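Local atomic coordinates of malonyl CoA-acyl carrier protein transacylase (Clostridium perfringens, PDB entry 3PTW), a protein that probably catalyses transfer of the malonyl group from malonyl-CoA to the acyl carrier protein, a step that supplies fatty acid synthesis. Residues G127-P139 / L175-R188. Residues are numbered along the deposited sequence; the frame is centred on the assembly and turned at random.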
ATOM      1  N   GLY A 127     -19.437 -12.645  -1.045  1.00 40.57           N
ATOM      2  CA  GLY A 127     -20.664 -12.399  -0.292  1.00 40.20           C
ATOM      3  C   GLY A 127     -20.664 -12.807   1.173  1.00 39.20           C
ATOM      4  O   GLY A 127     -21.691 -12.687   1.849  1.00 39.83           O
ATOM      5  N   ILE A 128     -19.534 -13.285   1.689  1.00 37.69           N
ATOM      6  CA  ILE A 128     -19.518 -13.654   3.107  1.00 37.32           C
ATOM      7  C   ILE A 128     -18.780 -12.665   4.012  1.00 35.51           C
ATOM      8  O   ILE A 128     -19.165 -12.458   5.174  1.00 34.85           O
ATOM      9  CB  ILE A 128     -19.100 -15.147   3.364  1.00 38.81           C
ATOM     10  CG1 ILE A 128     -17.760 -15.249   4.082  1.00 35.27           C
ATOM     11  CG2 ILE A 128     -19.216 -16.019   2.077  1.00 37.20           C
ATOM     12  CD1 ILE A 128     -17.602 -16.502   4.905  1.00 39.19           C
ATOM     13  N   GLY A 129     -17.733 -12.046   3.472  1.00 34.23           N
ATOM     14  CA  GLY A 129     -16.925 -11.113   4.233  1.00 33.76           C
ATOM     15  C   GLY A 129     -16.813  -9.810   3.480  1.00 34.11           C
ATOM     16  O   GLY A 129     -17.073  -9.764   2.281  1.00 34.68           O
ATOM     17  N   GLY A 130     -16.423  -8.753   4.181  1.00 33.92           N
ATOM     18  CA  GLY A 130     -16.283  -7.429   3.569  1.00 33.02           C
ATOM     19  C   GLY A 130     -15.448  -6.501   4.420  1.00 31.71           C
ATOM     20  O   GLY A 130     -14.725  -6.942   5.312  1.00 30.64           O
ATOM     21  N   MET A 131     -15.527  -5.207   4.127  1.00 31.86           N
ATOM     22  CA  MET A 131     -14.767  -4.214   4.873  1.00 31.69           C
ATOM     23  C   MET A 131     -15.620  -2.985   5.128  1.00 31.79           C
ATOM     24  O   MET A 131     -16.495  -2.643   4.315  1.00 32.10           O
ATOM     25  CB  MET A 131     -13.484  -3.843   4.131  1.00 31.70           C
ATOM     26  CG  MET A 131     -12.535  -5.030   3.916  1.00 26.62           C
ATOM     27  SD  MET A 131     -11.082  -4.587   2.936  1.00 32.74           S
ATOM     28  CE  MET A 131      -9.989  -4.026   4.256  1.00 26.06           C
ATOM     29  N   VAL A 132     -15.367  -2.338   6.265  1.00 30.80           N
ATOM     30  CA  VAL A 132     -16.132  -1.174   6.676  1.00 30.53           C
ATOM     31  C   VAL A 132     -15.211  -0.035   7.114  1.00 30.35           C
ATOM     32  O   VAL A 132     -14.384  -0.210   8.025  1.00 29.84           O
ATOM     33  CB  VAL A 132     -17.147  -1.530   7.802  1.00 30.14           C
ATOM     34  CG1 VAL A 132     -17.846  -0.279   8.324  1.00 28.04           C
ATOM     35  CG2 VAL A 132     -18.179  -2.544   7.300  1.00 27.40           C
ATOM     36  N   ALA A 133     -15.359   1.119   6.458  1.00 30.99           N
ATOM     37  CA  ALA A 133     -14.695   2.353   6.886  1.00 32.44           C
ATOM     38  C   ALA A 133     -15.323   2.855   8.195  1.00 33.28           C
ATOM     39  O   ALA A 133     -16.543   2.884   8.334  1.00 33.80           O
ATOM     40  CB  ALA A 133     -14.787   3.434   5.795  1.00 32.82           C
ATOM     41  N   VAL A 134     -14.483   3.227   9.157  1.00 33.56           N
ATOM     42  CA  VAL A 134     -14.956   3.695  10.467  1.00 33.75           C
ATOM     43  C   VAL A 134     -14.412   5.110  10.700  1.00 34.14           C
ATOM     44  O   VAL A 134     -13.204   5.318  10.701  1.00 33.34           O
ATOM     45  CB  VAL A 134     -14.529   2.742  11.612  1.00 33.34           C
ATOM     46  CG1 VAL A 134     -14.953   3.287  12.980  1.00 36.12           C
ATOM     47  CG2 VAL A 134     -15.115   1.346  11.407  1.00 35.66           C
ATOM     48  N   LEU A 135     -15.316   6.068  10.884  1.00 35.44           N
ATOM     49  CA  LEU A 135     -14.932   7.469  11.015  1.00 36.97           C
ATOM     50  C   LEU A 135     -15.151   8.000  12.425  1.00 37.39           C
ATOM     51  O   LEU A 135     -16.081   7.580  13.107  1.00 37.21           O
ATOM     52  CB  LEU A 135     -15.698   8.331  10.005  1.00 38.45           C
ATOM     53  CG  LEU A 135     -15.528   8.064   8.505  1.00 44.17           C
ATOM     54  CD1 LEU A 135     -16.258   9.132   7.712  1.00 39.33           C
ATOM     55  CD2 LEU A 135     -14.069   8.053   8.123  1.00 38.59           C
ATOM     56  N   ARG A 136     -14.274   8.910  12.848  1.00 38.25           N
ATOM     57  CA  ARG A 136     -14.420   9.665  14.107  1.00 39.89           C
ATOM     58  C   ARG A 136     -14.422   8.774  15.360  1.00 40.03           C
ATOM     59  O   ARG A 136     -15.160   9.036  16.330  1.00 40.29           O
ATOM     60  CB  ARG A 136     -15.707  10.493  14.083  1.00 41.44           C
ATOM     61  CG  ARG A 136     -15.540  11.944  14.508  1.00 63.75           C
ATOM     62  CD  ARG A 136     -15.837  12.916  13.360  1.00 44.28           C
ATOM     63  NE  ARG A 136     -16.917  12.463  12.471  1.00 63.70           N
ATOM     64  CZ  ARG A 136     -18.189  12.288  12.831  1.00 45.90           C
ATOM     65  NH1 ARG A 136     -19.079  11.881  11.933  1.00 64.02           N
ATOM     66  NH2 ARG A 136     -18.576  12.502  14.084  1.00 64.68           N
ATOM     67  N   MET A 137     -13.613   7.719  15.326  1.00 38.80           N
ATOM     68  CA  MET A 137     -13.459   6.833  16.462  1.00 38.97           C
ATOM     69  C   MET A 137     -11.976   6.605  16.677  1.00 37.74           C
ATOM     70  O   MET A 137     -11.235   6.396  15.715  1.00 37.03           O
ATOM     71  CB  MET A 137     -14.111   5.474  16.200  1.00 39.83           C
ATOM     72  CG  MET A 137     -15.518   5.492  15.624  1.00 38.87           C
ATOM     73  SD  MET A 137     -16.768   5.030  16.817  1.00 42.38           S
ATOM     74  CE  MET A 137     -16.205   3.416  17.327  1.00 39.33           C
ATOM     75  N   THR A 138     -11.550   6.610  17.938  1.00 37.36           N
ATOM     76  CA  THR A 138     -10.183   6.222  18.288  1.00 36.12           C
ATOM     77  C   THR A 138     -10.068   4.702  18.177  1.00 35.41           C
ATOM     78  O   THR A 138     -11.096   4.002  18.159  1.00 35.33           O
ATOM     79  CB  THR A 138      -9.805   6.670  19.719  1.00 37.09           C
ATOM     80  OG1 THR A 138     -10.687   6.049  20.668  1.00 33.35           O
ATOM     81  CG2 THR A 138      -9.885   8.211  19.855  1.00 33.52           C
ATOM     82  N   PRO A 139      -8.825   4.176  18.092  1.00 34.90           N
ATOM     83  CA  PRO A 139      -8.652   2.721  18.113  1.00 33.78           C
ATOM     84  C   PRO A 139      -9.329   2.075  19.321  1.00 33.37           C
ATOM     85  O   PRO A 139      -9.940   1.012  19.194  1.00 32.21           O
ATOM     86  CB  PRO A 139      -7.131   2.555  18.214  1.00 33.96           C
ATOM     87  CG  PRO A 139      -6.580   3.794  17.562  1.00 37.02           C
ATOM     88  CD  PRO A 139      -7.543   4.891  17.882  1.00 34.40           C
ATOM     89  N   LEU A 175     -20.214  -7.605  10.633  1.00 34.63           N
ATOM     90  CA  LEU A 175     -19.934  -6.225  10.215  1.00 35.54           C
ATOM     91  C   LEU A 175     -21.190  -5.353  10.258  1.00 37.89           C
ATOM     92  O   LEU A 175     -21.131  -4.180  10.613  1.00 38.33           O
ATOM     93  CB  LEU A 175     -19.342  -6.212   8.810  1.00 34.29           C
ATOM     94  CG  LEU A 175     -17.850  -5.976   8.573  1.00 32.85           C
ATOM     95  CD1 LEU A 175     -16.950  -6.185   9.804  1.00 33.83           C
ATOM     96  CD2 LEU A 175     -17.372  -6.768   7.389  1.00 33.33           C
ATOM     97  N   GLU A 176     -22.325  -5.946   9.902  1.00 39.52           N
ATOM     98  CA  GLU A 176     -23.607  -5.267   9.959  1.00 40.99           C
ATOM     99  C   GLU A 176     -23.929  -4.853  11.387  1.00 40.45           C
ATOM    100  O   GLU A 176     -24.432  -3.759  11.616  1.00 41.14           O
ATOM    101  CB  GLU A 176     -24.711  -6.188   9.438  1.00 43.34           C
ATOM    102  CG  GLU A 176     -25.564  -5.554   8.369  1.00 61.22           C
ATOM    103  CD  GLU A 176     -25.190  -6.032   6.978  1.00 46.30           C
ATOM    104  OE1 GLU A 176     -24.124  -5.610   6.468  1.00 60.47           O
ATOM    105  OE2 GLU A 176     -25.970  -6.827   6.395  1.00 61.91           O
ATOM    106  N   LYS A 177     -23.658  -5.731  12.348  1.00 39.80           N
ATOM    107  CA  LYS A 177     -23.894  -5.387  13.752  1.00 40.20           C
ATOM    108  C   LYS A 177     -22.944  -4.284  14.255  1.00 38.86           C
ATOM    109  O   LYS A 177     -23.359  -3.383  14.994  1.00 38.81           O
ATOM    110  CB  LYS A 177     -23.831  -6.630  14.641  1.00 41.81           C
ATOM    111  CG  LYS A 177     -24.861  -6.618  15.769  1.00 53.97           C
ATOM    112  CD  LYS A 177     -26.067  -7.521  15.500  1.00 45.17           C
ATOM    113  CE  LYS A 177     -26.876  -7.106  14.277  1.00 55.11           C
ATOM    114  NZ  LYS A 177     -27.624  -8.274  13.744  1.00 46.73           N
ATOM    115  N   ALA A 178     -21.680  -4.357  13.830  1.00 37.43           N
ATOM    116  CA  ALA A 178     -20.667  -3.363  14.183  1.00 36.84           C
ATOM    117  C   ALA A 178     -21.087  -1.966  13.738  1.00 37.17           C
ATOM    118  O   ALA A 178     -20.949  -1.002  14.501  1.00 36.55           O
ATOM    119  CB  ALA A 178     -19.319  -3.736  13.575  1.00 35.49           C
ATOM    120  N   MET A 179     -21.603  -1.881  12.510  1.00 38.01           N
ATOM    121  CA  MET A 179     -22.128  -0.633  11.947  1.00 39.32           C
ATOM    122  C   MET A 179     -23.247  -0.043  12.808  1.00 40.03           C
ATOM    123  O   MET A 179     -23.246   1.164  13.067  1.00 40.65           O
ATOM    124  CB  MET A 179     -22.618  -0.857  10.514  1.00 40.25           C
ATOM    125  CG  MET A 179     -21.504  -1.111   9.485  1.00 33.35           C
ATOM    126  SD  MET A 179     -22.184  -1.509   7.848  1.00 41.57           S
ATOM    127  CE  MET A 179     -23.095   0.019   7.515  1.00 34.38           C
ATOM    128  N   GLU A 180     -24.187  -0.892  13.245  1.00 40.30           N
ATOM    129  CA  GLU A 180     -25.221  -0.509  14.217  1.00 41.34           C
ATOM    130  C   GLU A 180     -24.586   0.062  15.481  1.00 40.68           C
ATOM    131  O   GLU A 180     -24.929   1.166  15.889  1.00 41.04           O
ATOM    132  CB  GLU A 180     -26.127  -1.696  14.607  1.00 42.72           C
ATOM    133  CG  GLU A 180     -27.159  -2.128  13.567  1.00 60.22           C
ATOM    134  CD  GLU A 180     -28.021  -3.306  14.036  1.00 44.96           C
ATOM    135  OE1 GLU A 180     -28.475  -4.096  13.175  1.00 61.57           O
ATOM    136  OE2 GLU A 180     -28.246  -3.454  15.258  1.00 61.38           O
ATOM    137  N   PHE A 181     -23.663  -0.687  16.089  1.00 39.71           N
ATOM    138  CA  PHE A 181     -22.988  -0.256  17.321  1.00 39.64           C
ATOM    139  C   PHE A 181     -22.201   1.054  17.151  1.00 38.91           C
ATOM    140  O   PHE A 181     -22.200   1.905  18.053  1.00 38.95           O
ATOM    141  CB  PHE A 181     -22.070  -1.356  17.887  1.00 39.52           C
ATOM    142  CG  PHE A 181     -22.799  -2.580  18.381  1.00 42.27           C
ATOM    143  CD1 PHE A 181     -22.399  -3.846  17.976  1.00 40.34           C
ATOM    144  CD2 PHE A 181     -23.886  -2.471  19.252  1.00 41.78           C
ATOM    145  CE1 PHE A 181     -23.069  -4.997  18.423  1.00 42.61           C
ATOM    146  CE2 PHE A 181     -24.570  -3.615  19.711  1.00 43.96           C
ATOM    147  CZ  PHE A 181     -24.156  -4.881  19.291  1.00 42.33           C
ATOM    148  N   ILE A 182     -21.550   1.221  16.002  1.00 38.25           N
ATOM    149  CA  ILE A 182     -20.801   2.453  15.718  1.00 39.01           C
ATOM    150  C   ILE A 182     -21.731   3.676  15.728  1.00 42.00           C
ATOM    151  O   ILE A 182     -21.414   4.705  16.340  1.00 41.71           O
ATOM    152  CB  ILE A 182     -19.978   2.336  14.401  1.00 37.56           C
ATOM    153  CG1 ILE A 182     -18.766   1.440  14.632  1.00 33.82           C
ATOM    154  CG2 ILE A 182     -19.487   3.694  13.904  1.00 33.74           C
ATOM    155  CD1 ILE A 182     -18.273   0.740  13.403  1.00 36.35           C
ATOM    156  N   LYS A 183     -22.888   3.546  15.077  1.00 45.12           N
ATOM    157  CA  LYS A 183     -23.898   4.615  15.065  1.00 48.32           C
ATOM    158  C   LYS A 183     -24.303   5.051  16.469  1.00 49.93           C
ATOM    159  O   LYS A 183     -24.256   6.234  16.803  1.00 50.80           O
ATOM    160  CB  LYS A 183     -25.139   4.191  14.267  1.00 49.76           C
ATOM    161  CG  LYS A 183     -25.408   5.028  13.030  1.00 66.27           C
ATOM    162  CD  LYS A 183     -26.178   6.316  13.360  1.00 52.03           C
ATOM    163  CE  LYS A 183     -27.684   6.159  13.135  1.00 68.16           C
ATOM    164  NZ  LYS A 183     -28.340   5.241  14.117  1.00 53.75           N
ATOM    165  N   GLU A 184     -24.663   4.076  17.292  1.00 50.64           N
ATOM    166  CA  GLU A 184     -25.188   4.321  18.634  1.00 51.31           C
ATOM    167  C   GLU A 184     -24.250   5.125  19.525  1.00 51.63           C
ATOM    168  O   GLU A 184     -24.682   5.674  20.539  1.00 52.88           O
ATOM    169  CB  GLU A 184     -25.485   2.993  19.315  1.00 51.11           C
ATOM    170  CG  GLU A 184     -26.418   2.093  18.532  1.00 56.16           C
ATOM    171  CD  GLU A 184     -26.725   0.810  19.265  1.00 51.04           C
ATOM    172  OE1 GLU A 184     -25.881   0.356  20.067  1.00 55.90           O
ATOM    173  OE2 GLU A 184     -27.816   0.255  19.036  1.00 57.16           O
ATOM    174  N   VAL A 185     -22.978   5.197  19.143  1.00 50.34           N
ATOM    175  CA  VAL A 185     -21.964   5.828  19.975  1.00 50.35           C
ATOM    176  C   VAL A 185     -21.357   7.084  19.324  1.00 50.03           C
ATOM    177  O   VAL A 185     -20.409   7.669  19.849  1.00 50.41           O
ATOM    178  CB  VAL A 185     -20.884   4.795  20.421  1.00 50.11           C
ATOM    179  CG1 VAL A 185     -19.823   4.574  19.333  1.00 58.34           C
ATOM    180  CG2 VAL A 185     -20.240   5.211  21.746  1.00 59.85           C
ATOM    181  N   GLY A 186     -21.913   7.501  18.188  1.00 49.22           N
ATOM    182  CA  GLY A 186     -21.560   8.785  17.593  1.00 48.74           C
ATOM    183  C   GLY A 186     -20.490   8.748  16.521  1.00 47.46           C
ATOM    184  O   GLY A 186     -20.052   9.797  16.037  1.00 47.98           O
ATOM    185  N   GLY A 187     -20.056   7.544  16.159  1.00 45.54           N
ATOM    186  CA  GLY A 187     -19.179   7.367  15.022  1.00 43.48           C
ATOM    187  C   GLY A 187     -19.991   7.133  13.760  1.00 42.30           C
ATOM    188  O   GLY A 187     -21.227   7.086  13.794  1.00 42.17           O
ATOM    189  N   ARG A 188     -19.284   6.985  12.646  1.00 41.01           N
ATOM    190  CA  ARG A 188     -19.908   6.709  11.357  1.00 40.26           C
ATOM    191  C   ARG A 188     -19.229   5.503  10.762  1.00 38.44           C
ATOM    192  O   ARG A 188     -18.022   5.315  10.924  1.00 37.11           O
ATOM    193  CB  ARG A 188     -19.742   7.890  10.397  1.00 40.52           C
ATOM    194  CG  ARG A 188     -20.685   9.061  10.626  1.00 41.01           C
ATOM    195  CD  ARG A 188     -20.554  10.072   9.471  1.00 42.36           C
ATOM    196  NE  ARG A 188     -20.805   9.407   8.192  1.00 40.73           N
ATOM    197  CZ  ARG A 188     -20.133   9.637   7.070  1.00 41.44           C
ATOM    198  NH1 ARG A 188     -20.441   8.956   5.979  1.00 40.13           N
ATOM    199  NH2 ARG A 188     -19.157  10.525   7.033  1.00 39.42           N
TER
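Strand 129-135 and helix 172-184 belong to the small ferredoxin-like subdomain of the acyltransferase fold, where helices pack on one face of a four-stranded antiparallel sheet. Val132, Val134, Leu175, Met179 and Ile182 join helix to sheet. The axes of segments 129-135 and 175-184 run nearly parallel, 15° apart and 9.6 Å at closest approach. Val132 meets two helix residues with its two methyls. CG1, anti to the backbone N (chi1 174°), lies 3.9 Å from CG of Met179. CG2 packs against CG of Leu175; the two side chains pass alongside each other, one coming from the strand and one from the helix. Leu175 CD2 also rests 3.4 Å from the carbonyl O of Gly130. Further along, Val134 CG2 touches Ile182 CD1 at 3.8 Å. Helix 139-149 flanks this layer, with Val142 against Val134 and Ile145 against Met137. Helix 172-184 ends in a Schellman motif with Gly186 at C-prime. Gly187 N returns to Ile182 O and Gly186 N to Lys183 O; Val185 N also bonds to Ile182 O, from the other side of the carbonyl plane. The chain then turns into edge strand 188-191, antiparallel to 129-135. Leu135 and Arg188 form a hydrogen-bonded pair. Leu135 N donates to Arg188 O at 2.8 Å and almost straight; the return bond, Arg188 N to Leu135 O, is longer at 3.3 Å. The two side chains run alongside each other on the same face of the sheet, and CD1 of Leu135 comes close to NH2 of Arg188. CD of Arg188 meets NH1 at the edge of the Arg136 guanidinium, near its plane. The two guanidinium planes are 30° apart. Met137 bends at chi2 and chi3 back toward the turn, where its SD lies 4.0 Å from Val185 CG1 and 3.8 Å from Gly187 CA.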